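Local coordinates for protein C-domain type II peptide synthetase (Streptomyces globisporus, PDB 4ZNM) that belongs to the condensation-domain family of peptide synthetases and has a two-lobed chain folded like the CoA-dependent acyltransferases, at residues Leu129-Glu133 with Leu134-Arg138; Thr158-Asp161 with Ala162-His166; Glu118-Leu121 with Asn122-Ser126; Glu65-Gly68 with Asp69-Val72. All coordinates share one frame; numbering follows the deposited sequence. Where two conformers were deposited one is given.

Contact 1: Leu129-Glu133 with Leu134-Arg138; sequences LSVRE and LPLLR. With NA (sodium ion), chain C.
L129 and L136 approach the S130-P135 loop with their branched ends, while the loop's oxygens turn inward onto a sodium ion. L129 CD1 lies 3.2 Å from P135 O, and its sister methyl CD2 meets L136 O at 3.7 Å, so the isobutyl end straddles two successive carbonyls. The same CD1 sits 4.0 Å from R138 NE, approaching the guanidinium obliquely. L136 starts in the other direction, its CB turned from 129-133, but with CG beside its own backbone N (chi1 -64°) the end swings back and brings CD2 to 3.5 Å from S130 O. There CD2 also meets V131 CG2 at 4.2 Å, the two side chains crossing at a slant.

The sodium ion draws the two halves of the turn together. E133 O and P135 O bind it at 2.3 Å, a water at 2.2 Å, and S130 through both O and OG at 2.5 Å. A chi1 of 72° folds S130 OG toward the same side as S130 O, although this rests on one of two conformers. Three backbone carbonyls thus converge on one cation across the cis L134-P135 peptide.

R138 NH1 bonds T127 OG1 and G128 O just before the loop. The turn joins helix 110-125 to strand 137-143, with L129 and R138 against I154 of strand 148-156 and L137 against V70 and V71 of helix 60-73.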
loop_
_atom_site.group_PDB
_atom_site.type_symbol
_atom_site.label_atom_id
_atom_site.label_comp_id
_atom_site.label_asym_id
_atom_site.label_seq_id
_atom_site.Cartn_x
_atom_site.Cartn_y
_atom_site.Cartn_z
ATOM N N LEU A 129 14.636 -8.225 2.786
ATOM C CA LEU A 129 14.960 -7.327 3.892
ATOM C C LEU A 129 14.277 -7.887 5.147
ATOM O O LEU A 129 13.075 -7.791 5.280
ATOM C CB LEU A 129 14.490 -5.914 3.562
ATOM C CG LEU A 129 14.653 -4.840 4.635
ATOM C CD1 LEU A 129 16.089 -4.737 5.044
ATOM C CD2 LEU A 129 14.174 -3.481 4.129
ATOM N N SER A 130 15.061 -8.483 6.031
ATOM C CA SER A 130 14.547 -9.142 7.230
ATOM C C SER A 130 13.877 -8.169 8.182
ATOM O O SER A 130 14.202 -6.974 8.190
ATOM C CB SER A 130 15.686 -9.841 7.955
ATOM O OG SER A 130 16.521 -8.882 8.569
ATOM N N VAL A 131 12.928 -8.678 8.971
ATOM C CA VAL A 131 12.367 -7.897 10.081
ATOM C C VAL A 131 13.039 -8.303 11.409
ATOM O O VAL A 131 12.916 -7.641 12.439
ATOM C CB VAL A 131 10.827 -8.078 10.161
ATOM C CG1 VAL A 131 10.485 -9.457 10.692
ATOM C CG2 VAL A 131 10.240 -6.945 11.000
ATOM N N ARG A 132 13.744 -9.419 11.383
ATOM C CA ARG A 132 14.255 -10.026 12.619
ATOM C C ARG A 132 15.519 -9.333 13.120
ATOM O O ARG A 132 15.910 -9.494 14.277
ATOM C CB ARG A 132 14.510 -11.524 12.413
ATOM C CG ARG A 132 13.187 -12.284 12.281
ATOM C CD ARG A 132 13.322 -13.809 12.491
ATOM N NE ARG A 132 14.170 -14.379 11.443
ATOM C CZ ARG A 132 13.730 -14.781 10.252
ATOM N NH1 ARG A 132 14.578 -15.287 9.366
ATOM N NH2 ARG A 132 12.441 -14.689 9.941
ATOM N N GLU A 133 16.152 -8.540 12.263
ATOM C CA GLU A 133 17.276 -7.717 12.715
ATOM C C GLU A 133 17.442 -6.520 11.817
ATOM O O GLU A 133 16.947 -6.519 10.718
ATOM C CB GLU A 133 18.586 -8.530 12.758
ATOM C CG GLU A 133 19.133 -8.947 11.425
ATOM C CD GLU A 133 18.577 -10.259 10.931
ATOM O OE1 GLU A 133 17.813 -10.907 11.673
ATOM O OE2 GLU A 133 18.912 -10.651 9.794
ATOM N N LEU A 134 18.145 -5.503 12.288
ATOM C CA LEU A 134 18.381 -4.311 11.468
ATOM C C LEU A 134 19.264 -4.690 10.265
ATOM O O LEU A 134 20.007 -5.654 10.345
ATOM C CB LEU A 134 19.021 -3.218 12.319
ATOM C CG LEU A 134 18.241 -2.853 13.601
ATOM C CD1 LEU A 134 18.798 -1.642 14.288
ATOM C CD2 LEU A 134 16.742 -2.638 13.331
ATOM N N PRO A 135 19.173 -3.941 9.153
ATOM C CA PRO A 135 18.335 -2.743 9.031
ATOM C C PRO A 135 16.885 -3.067 8.669
ATOM O O PRO A 135 16.588 -4.137 8.166
ATOM C CB PRO A 135 19.003 -1.965 7.906
ATOM C CG PRO A 135 19.537 -3.033 6.992
ATOM C CD PRO A 135 19.965 -4.177 7.923
ATOM N N LEU A 136 16.004 -2.116 8.930
ATOM C CA LEU A 136 14.638 -2.161 8.463
ATOM C C LEU A 136 14.399 -1.164 7.322
ATOM O O LEU A 136 13.282 -1.061 6.802
ATOM C CB LEU A 136 13.716 -1.857 9.631
ATOM C CG LEU A 136 13.767 -2.903 10.758
ATOM C CD1 LEU A 136 12.853 -2.440 11.871
ATOM C CD2 LEU A 136 13.359 -4.258 10.240
ATOM N N LEU A 137 15.448 -0.412 6.954
ATOM C CA LEU A 137 15.382 0.551 5.858
ATOM C C LEU A 137 16.719 0.484 5.152
ATOM O O LEU A 137 17.734 0.561 5.814
ATOM C CB LEU A 137 15.127 1.973 6.368
ATOM C CG LEU A 137 15.266 3.140 5.383
ATOM C CD1 LEU A 137 14.106 3.181 4.367
ATOM C CD2 LEU A 137 15.338 4.504 6.124
ATOM N N ARG A 138 16.709 0.311 3.839
ATOM C CA ARG A 138 17.919 0.451 3.038
ATOM C C ARG A 138 17.710 1.457 1.926
ATOM O O ARG A 138 16.573 1.735 1.540
ATOM C CB ARG A 138 18.333 -0.857 2.406
ATOM C CG ARG A 138 18.810 -1.887 3.384
ATOM C CD ARG A 138 19.547 -3.038 2.686
ATOM N NE ARG A 138 18.643 -3.991 2.035
ATOM C CZ ARG A 138 18.348 -4.010 0.737
ATOM N NH1 ARG A 138 17.523 -4.960 0.272
ATOM N NH2 ARG A 138 18.881 -3.100 -0.098
HETATM NA NA NA C . 16.614 -6.407 8.464
HETATM O O HOH W 1 18.104 -7.095 6.924
#

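Contact 2: Thr158-Asp161 with Ala162-His166; sequences TAAD and AWAMH
D161 is the N-cap of helix 162-180 and caps the amide of A164; it closes the HHxxxD signature of condensation domains, which begins at H156 and H157. Its OD1 accepts the backbone N-H of A164 at 3.0 Å, with an N-H...O angle of 154° and the donor lying nearly on the extension of the carboxylate C-O bond. The torsion explains the reach, because a chi1 of 55° places CG between the backbone N and carbonyl carbon and turns the carboxylate over the first helical turn. The main chain of the same residue makes the first ordinary helical bond, from M165 N to D161 O at 3.0 Å.

Apolar atoms close in around this polar pair. A164 CB is 3.4 Å from D161 OD1, and the same methyl meets A160 CB at 3.8 Å. M165, modelled as selenomethionine, lays CG 3.5 Å from D161 O before bending away toward I48, W52, L153 and A155.

Three partners hold the carboxylate: OD1 takes the A164 amide and a salt bridge from R298, and OD2 accepts from F310 N, the last two far later in the chain. W163 reaches the same region, with NE1 bonded to E304 O and its ring nearly parallel to that of H375. A buried capping aspartate tied to an arginine of the second lobe, so close to the centre of the chain, is characteristic of the signature loop where the two lobes of a condensation domain meet.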
loop_
_atom_site.group_PDB
_atom_site.type_symbol
_atom_site.label_atom_id
_atom_site.label_comp_id
_atom_site.label_asym_id
_atom_site.label_seq_id
_atom_site.Cartn_x
_atom_site.Cartn_y
_atom_site.Cartn_z
ATOM N N THR A 158 6.073 -4.133 7.781
ATOM C CA THR A 158 5.595 -4.084 9.173
ATOM C C THR A 158 5.978 -2.765 9.839
ATOM O O THR A 158 5.382 -2.382 10.843
ATOM C CB THR A 158 6.173 -5.255 10.065
ATOM O OG1 THR A 158 7.613 -5.216 10.041
ATOM C CG2 THR A 158 5.669 -6.630 9.615
ATOM N N ALA A 159 6.963 -2.068 9.259
ATOM C CA ALA A 159 7.540 -0.864 9.834
ATOM C C ALA A 159 7.049 0.427 9.160
ATOM O O ALA A 159 7.158 1.484 9.739
ATOM C CB ALA A 159 9.069 -0.933 9.735
ATOM N N ALA A 160 6.551 0.339 7.931
ATOM C CA ALA A 160 6.200 1.520 7.145
ATOM C C ALA A 160 5.146 1.196 6.128
ATOM O O ALA A 160 5.197 0.154 5.486
ATOM C CB ALA A 160 7.470 2.081 6.439
ATOM N N ASP A 161 4.166 2.078 6.009
ATOM C CA ASP A 161 3.225 2.079 4.897
ATOM C C ASP A 161 3.545 3.216 3.883
ATOM O O ASP A 161 4.579 3.884 3.997
ATOM C CB ASP A 161 1.783 2.196 5.428
ATOM C CG ASP A 161 1.553 3.429 6.355
ATOM O OD1 ASP A 161 2.332 4.418 6.309
ATOM O OD2 ASP A 161 0.533 3.407 7.108
ATOM N N ALA A 162 2.693 3.397 2.875
ATOM C CA ALA A 162 2.979 4.376 1.810
ATOM C C ALA A 162 3.158 5.778 2.382
ATOM O O ALA A 162 4.105 6.489 2.027
ATOM C CB ALA A 162 1.901 4.356 0.750
ATOM N N TRP A 163 2.303 6.157 3.314
ATOM C CA TRP A 163 2.378 7.495 3.914
ATOM C C TRP A 163 3.702 7.649 4.657
ATOM O O TRP A 163 4.392 8.686 4.556
ATOM C CB TRP A 163 1.171 7.733 4.846
ATOM C CG TRP A 163 1.156 9.053 5.570
ATOM C CD1 TRP A 163 1.976 9.435 6.569
ATOM C CD2 TRP A 163 0.234 10.135 5.373
ATOM N NE1 TRP A 163 1.643 10.686 7.005
ATOM C CE2 TRP A 163 0.578 11.141 6.287
ATOM C CE3 TRP A 163 -0.834 10.352 4.503
ATOM C CZ2 TRP A 163 -0.112 12.347 6.367
ATOM C CZ3 TRP A 163 -1.517 11.551 4.578
ATOM C CH2 TRP A 163 -1.151 12.536 5.503
ATOM N N ALA A 164 4.105 6.593 5.352
ATOM C CA ALA A 164 5.385 6.607 6.066
ATOM C C ALA A 164 6.567 6.786 5.126
ATOM O O ALA A 164 7.544 7.423 5.491
ATOM C CB ALA A 164 5.574 5.309 6.888
HETATM N N MSE A 165 6.493 6.200 3.934
HETATM C CA MSE A 165 7.593 6.292 2.962
HETATM C C MSE A 165 7.716 7.759 2.466
HETATM O O MSE A 165 8.797 8.279 2.277
HETATM C CB MSE A 165 7.365 5.357 1.770
HETATM C CG MSE A 165 7.527 3.881 2.063
HETATM SE SE MSE A 165 9.340 3.383 2.503
HETATM C CE MSE A 165 10.253 4.149 0.986
ATOM N N HIS A 166 6.593 8.415 2.284
ATOM C CA HIS A 166 6.604 9.842 1.926
ATOM C C HIS A 166 7.301 10.638 3.051
ATOM O O HIS A 166 8.192 11.450 2.772
ATOM C CB HIS A 166 5.203 10.323 1.668
ATOM C CG HIS A 166 5.087 11.806 1.555
ATOM N ND1 HIS A 166 4.942 12.450 0.342
ATOM C CD2 HIS A 166 5.099 12.781 2.501
ATOM C CE1 HIS A 166 4.866 13.754 0.546
ATOM N NE2 HIS A 166 4.963 13.982 1.847
#

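Contact 3: Glu118-Leu121 with Asn122-Ser126; sequences EELL and NEVES
L120 and V124 meet because each carries a branch on the same face of helix 110-125: L120 CG stands opposite its backbone N across the CA-CB bond (chi1 -178°), and V124 has CG1 in that position (chi1 168°), which leaves CG2 beside its own N, facing back down the helix. L120 CD1 and V124 CG2 are therefore 4.3 Å apart, a one-turn contact in the helix of a beta-alpha-beta unit that runs from strand 101-104 to strand 137-143.

Four successive i-to-i+4 bonds document the regular alpha-helical backbone. V124 N to L120 O is the shortest, at 2.9 Å, and is nearly straight at the hydrogen (170°). N122 N donates to E118 O at 3.0 Å, and N122 CB rests 3.6 Å from that oxygen.

The two faces differ in chemistry. L120, L121 and V124 cover V152 of strand 148-156, with L121 also on V49 and A51. On the polar side E118, N122 and E125 are buried but partnered: E125 OE2 takes both R246 and R396, E125 OE1 accepts from S404 N, N122 OD1 accepts from R396, and E118 OE2 from the amides of Q397 and L398. E123 is set apart as an exposed residue, its OE1 paired with R103.

At the far end of the segment the chain is tied back by a serine hydroxyl: S126 OG donates to E123 O over 2.7 Å.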
loop_
_atom_site.group_PDB
_atom_site.type_symbol
_atom_site.label_atom_id
_atom_site.label_comp_id
_atom_site.label_asym_id
_atom_site.label_seq_id
_atom_site.Cartn_x
_atom_site.Cartn_y
_atom_site.Cartn_z
ATOM N N GLU A 118 13.343 2.666 -13.458
ATOM C CA GLU A 118 12.346 1.645 -13.176
ATOM C C GLU A 118 12.995 0.289 -12.972
ATOM O O GLU A 118 12.585 -0.457 -12.117
ATOM C CB GLU A 118 11.329 1.541 -14.309
ATOM C CG GLU A 118 10.128 2.407 -14.126
ATOM C CD GLU A 118 8.924 1.850 -14.846
ATOM O OE1 GLU A 118 8.350 2.567 -15.701
ATOM O OE2 GLU A 118 8.550 0.695 -14.539
ATOM N N GLU A 119 13.998 -0.030 -13.777
ATOM C CA GLU A 119 14.749 -1.261 -13.601
ATOM C C GLU A 119 15.456 -1.320 -12.252
ATOM O O GLU A 119 15.476 -2.358 -11.612
ATOM C CB GLU A 119 15.761 -1.421 -14.723
ATOM C CG GLU A 119 15.083 -1.727 -16.053
ATOM C CD GLU A 119 16.003 -1.612 -17.265
ATOM O OE1 GLU A 119 15.499 -1.822 -18.390
ATOM O OE2 GLU A 119 17.212 -1.312 -17.102
ATOM N N LEU A 120 16.025 -0.217 -11.799
ATOM C CA LEU A 120 16.647 -0.232 -10.497
ATOM C C LEU A 120 15.573 -0.473 -9.444
ATOM O O LEU A 120 15.736 -1.317 -8.561
ATOM C CB LEU A 120 17.395 1.075 -10.236
ATOM C CG LEU A 120 18.128 1.130 -8.900
ATOM C CD1 LEU A 120 19.147 -0.035 -8.789
ATOM C CD2 LEU A 120 18.807 2.467 -8.713
ATOM N N LEU A 121 14.462 0.249 -9.543
ATOM C CA LEU A 121 13.378 0.066 -8.562
ATOM C C LEU A 121 12.970 -1.427 -8.485
ATOM O O LEU A 121 12.864 -2.024 -7.400
ATOM C CB LEU A 121 12.195 0.970 -8.929
ATOM C CG LEU A 121 10.933 0.856 -8.079
ATOM C CD1 LEU A 121 11.240 1.061 -6.613
ATOM C CD2 LEU A 121 9.887 1.850 -8.529
ATOM N N ASN A 122 12.786 -2.049 -9.638
ATOM C CA ASN A 122 12.301 -3.419 -9.667
ATOM C C ASN A 122 13.317 -4.372 -9.101
ATOM O O ASN A 122 12.964 -5.334 -8.415
ATOM C CB ASN A 122 11.979 -3.848 -11.092
ATOM C CG ASN A 122 10.532 -3.644 -11.435
ATOM O OD1 ASN A 122 9.850 -2.828 -10.817
ATOM N ND2 ASN A 122 10.052 -4.381 -12.413
ATOM N N GLU A 123 14.584 -4.112 -9.406
ATOM C CA GLU A 123 15.649 -4.979 -8.917
ATOM C C GLU A 123 15.693 -4.899 -7.402
ATOM O O GLU A 123 15.781 -5.917 -6.727
ATOM C CB GLU A 123 17.015 -4.590 -9.508
ATOM C CG GLU A 123 18.116 -5.516 -9.010
ATOM C CD GLU A 123 19.499 -5.012 -9.330
ATOM O OE1 GLU A 123 19.641 -4.246 -10.305
ATOM O OE2 GLU A 123 20.443 -5.388 -8.602
ATOM N N VAL A 124 15.617 -3.696 -6.849
ATOM C CA VAL A 124 15.646 -3.560 -5.390
ATOM C C VAL A 124 14.443 -4.297 -4.794
ATOM O O VAL A 124 14.589 -5.022 -3.835
ATOM C CB VAL A 124 15.672 -2.082 -4.953
ATOM C CG1 VAL A 124 15.393 -1.945 -3.454
ATOM C CG2 VAL A 124 17.007 -1.474 -5.318
ATOM N N GLU A 125 13.271 -4.179 -5.415
ATOM C CA GLU A 125 12.071 -4.870 -4.921
ATOM C C GLU A 125 12.216 -6.385 -4.937
ATOM O O GLU A 125 11.552 -7.073 -4.176
ATOM C CB GLU A 125 10.832 -4.483 -5.751
ATOM C CG GLU A 125 9.539 -4.993 -5.179
ATOM C CD GLU A 125 8.327 -4.743 -6.093
ATOM O OE1 GLU A 125 7.235 -5.328 -5.810
ATOM O OE2 GLU A 125 8.471 -3.983 -7.082
ATOM N N SER A 126 13.040 -6.923 -5.829
ATOM C CA SER A 126 13.262 -8.363 -5.816
ATOM C C SER A 126 14.255 -8.831 -4.752
ATOM O O SER A 126 14.434 -10.027 -4.597
ATOM C CB SER A 126 13.743 -8.859 -7.168
ATOM O OG SER A 126 15.089 -8.451 -7.359
#

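Contact 4: Glu65-Gly68 with Asp69-Val72; sequences EALG and DVVV
D69 folds back over the preceding turn and makes the closest side-chain approach to E65 and A66. Its CB lies 3.2 Å from A66 O and its CG 3.4 Å from E65 O, a placement that follows from CG standing beside the backbone N (chi1 -69°). D69 N donates to E65 O at 3.0 Å. V72 N to G68 O, also 3.0 Å, is the straighter bond at 159°. Between them, V70 N and V71 N each have one regular partner, A66 O and L67 O, and one weak second acceptor a residue nearer, L67 O and G68 O respectively. V71 CG2 and V72 CG2 each sit 3.5 Å from the carbonyl oxygen one turn back, L67 O and G68 O.

Farther out, D69 OD2 is held in a salt bridge by R179 NE. E65 OE1 lies 6.6 Å from D69 OD2, and R179 also makes a long, weak ion pair with E65 OE1, which would probably ease the proximity of the two acids. A66 packs on L172 and Y176 of helix 162-180, and L67 on A139 of strand 137-143. Helix 60-73 lies beside helix 162-180, both packed on the mixed sheet, as in the alpha/beta lobe of a condensation domain.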
loop_
_atom_site.group_PDB
_atom_site.type_symbol
_atom_site.label_atom_id
_atom_site.label_comp_id
_atom_site.label_asym_id
_atom_site.label_seq_id
_atom_site.Cartn_x
_atom_site.Cartn_y
_atom_site.Cartn_z
ATOM N N GLU A 65 25.009 9.688 5.966
ATOM C CA GLU A 65 24.834 10.166 7.338
ATOM C C GLU A 65 23.380 10.539 7.614
ATOM O O GLU A 65 22.854 10.217 8.673
ATOM C CB GLU A 65 25.725 11.373 7.613
ATOM C CG GLU A 65 27.208 11.079 7.751
ATOM C CD GLU A 65 28.076 12.355 7.751
ATOM O OE1 GLU A 65 27.593 13.431 7.318
ATOM O OE2 GLU A 65 29.245 12.271 8.182
ATOM N N ALA A 66 22.734 11.210 6.667
ATOM C CA ALA A 66 21.342 11.589 6.827
ATOM C C ALA A 66 20.452 10.362 6.988
ATOM O O ALA A 66 19.473 10.386 7.713
ATOM C CB ALA A 66 20.888 12.437 5.635
ATOM N N LEU A 67 20.765 9.297 6.263
ATOM C CA LEU A 67 19.994 8.068 6.365
ATOM C C LEU A 67 20.107 7.459 7.774
ATOM O O LEU A 67 19.108 6.992 8.343
ATOM C CB LEU A 67 20.448 7.065 5.312
ATOM C CG LEU A 67 19.407 5.953 5.187
ATOM C CD1 LEU A 67 18.464 6.316 4.070
ATOM C CD2 LEU A 67 20.051 4.599 4.988
ATOM N N GLY A 68 21.308 7.475 8.327
ATOM C CA GLY A 68 21.514 7.188 9.740
ATOM C C GLY A 68 20.626 8.060 10.627
ATOM O O GLY A 68 19.966 7.564 11.533
ATOM N N ASP A 69 20.557 9.346 10.313
ATOM C CA ASP A 69 19.775 10.323 11.103
ATOM C C ASP A 69 18.293 9.947 11.118
ATOM O O ASP A 69 17.619 10.063 12.144
ATOM C CB ASP A 69 19.889 11.746 10.528
ATOM C CG ASP A 69 21.266 12.365 10.697
ATOM O OD1 ASP A 69 22.047 11.854 11.523
ATOM O OD2 ASP A 69 21.556 13.398 10.015
ATOM N N VAL A 70 17.796 9.489 9.969
ATOM C CA VAL A 70 16.369 9.257 9.809
ATOM C C VAL A 70 15.960 7.956 10.491
ATOM O O VAL A 70 14.799 7.795 10.875
ATOM C CB VAL A 70 15.950 9.273 8.313
ATOM C CG1 VAL A 70 16.280 7.963 7.589
ATOM C CG2 VAL A 70 14.453 9.548 8.197
ATOM N N VAL A 71 16.915 7.048 10.679
ATOM C CA VAL A 71 16.666 5.829 11.431
ATOM C C VAL A 71 16.697 6.134 12.930
ATOM O O VAL A 71 15.888 5.597 13.687
ATOM C CB VAL A 71 17.682 4.739 11.074
ATOM C CG1 VAL A 71 17.570 3.567 12.051
ATOM C CG2 VAL A 71 17.419 4.253 9.623
ATOM N N VAL A 72 17.603 7.012 13.357
ATOM C CA VAL A 72 17.631 7.406 14.760
ATOM C C VAL A 72 16.322 8.123 15.079
ATOM O O VAL A 72 15.760 7.940 16.141
ATOM C CB VAL A 72 18.804 8.283 15.087
ATOM C CG1 VAL A 72 18.632 8.908 16.459
ATOM C CG2 VAL A 72 20.129 7.493 14.990
#

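From the N terminus the order is contact 4, contact 3, contact 1, contact 2, all in series; none nests in or crosses another. Contacts 4 and 3 each lie within one helix, 60-73 and 110-125, and close no loop. Contact 1 closes the sodium-binding turn between helix 110-125 and strand 137-143, and contact 2 starts helix 162-180 after the loop from strand 148-156. Contact 3 only adjoins contact 1 in sequence. Contact 1 ties the start of strand 137-143 to helix 60-73, where L137 CD2 lies 4.1 Å from V71 CG2 of contact 4, and to the signature loop before helix 162-180, where V131 CG2 lies 3.3 Å from T158 OG1 of contact 2.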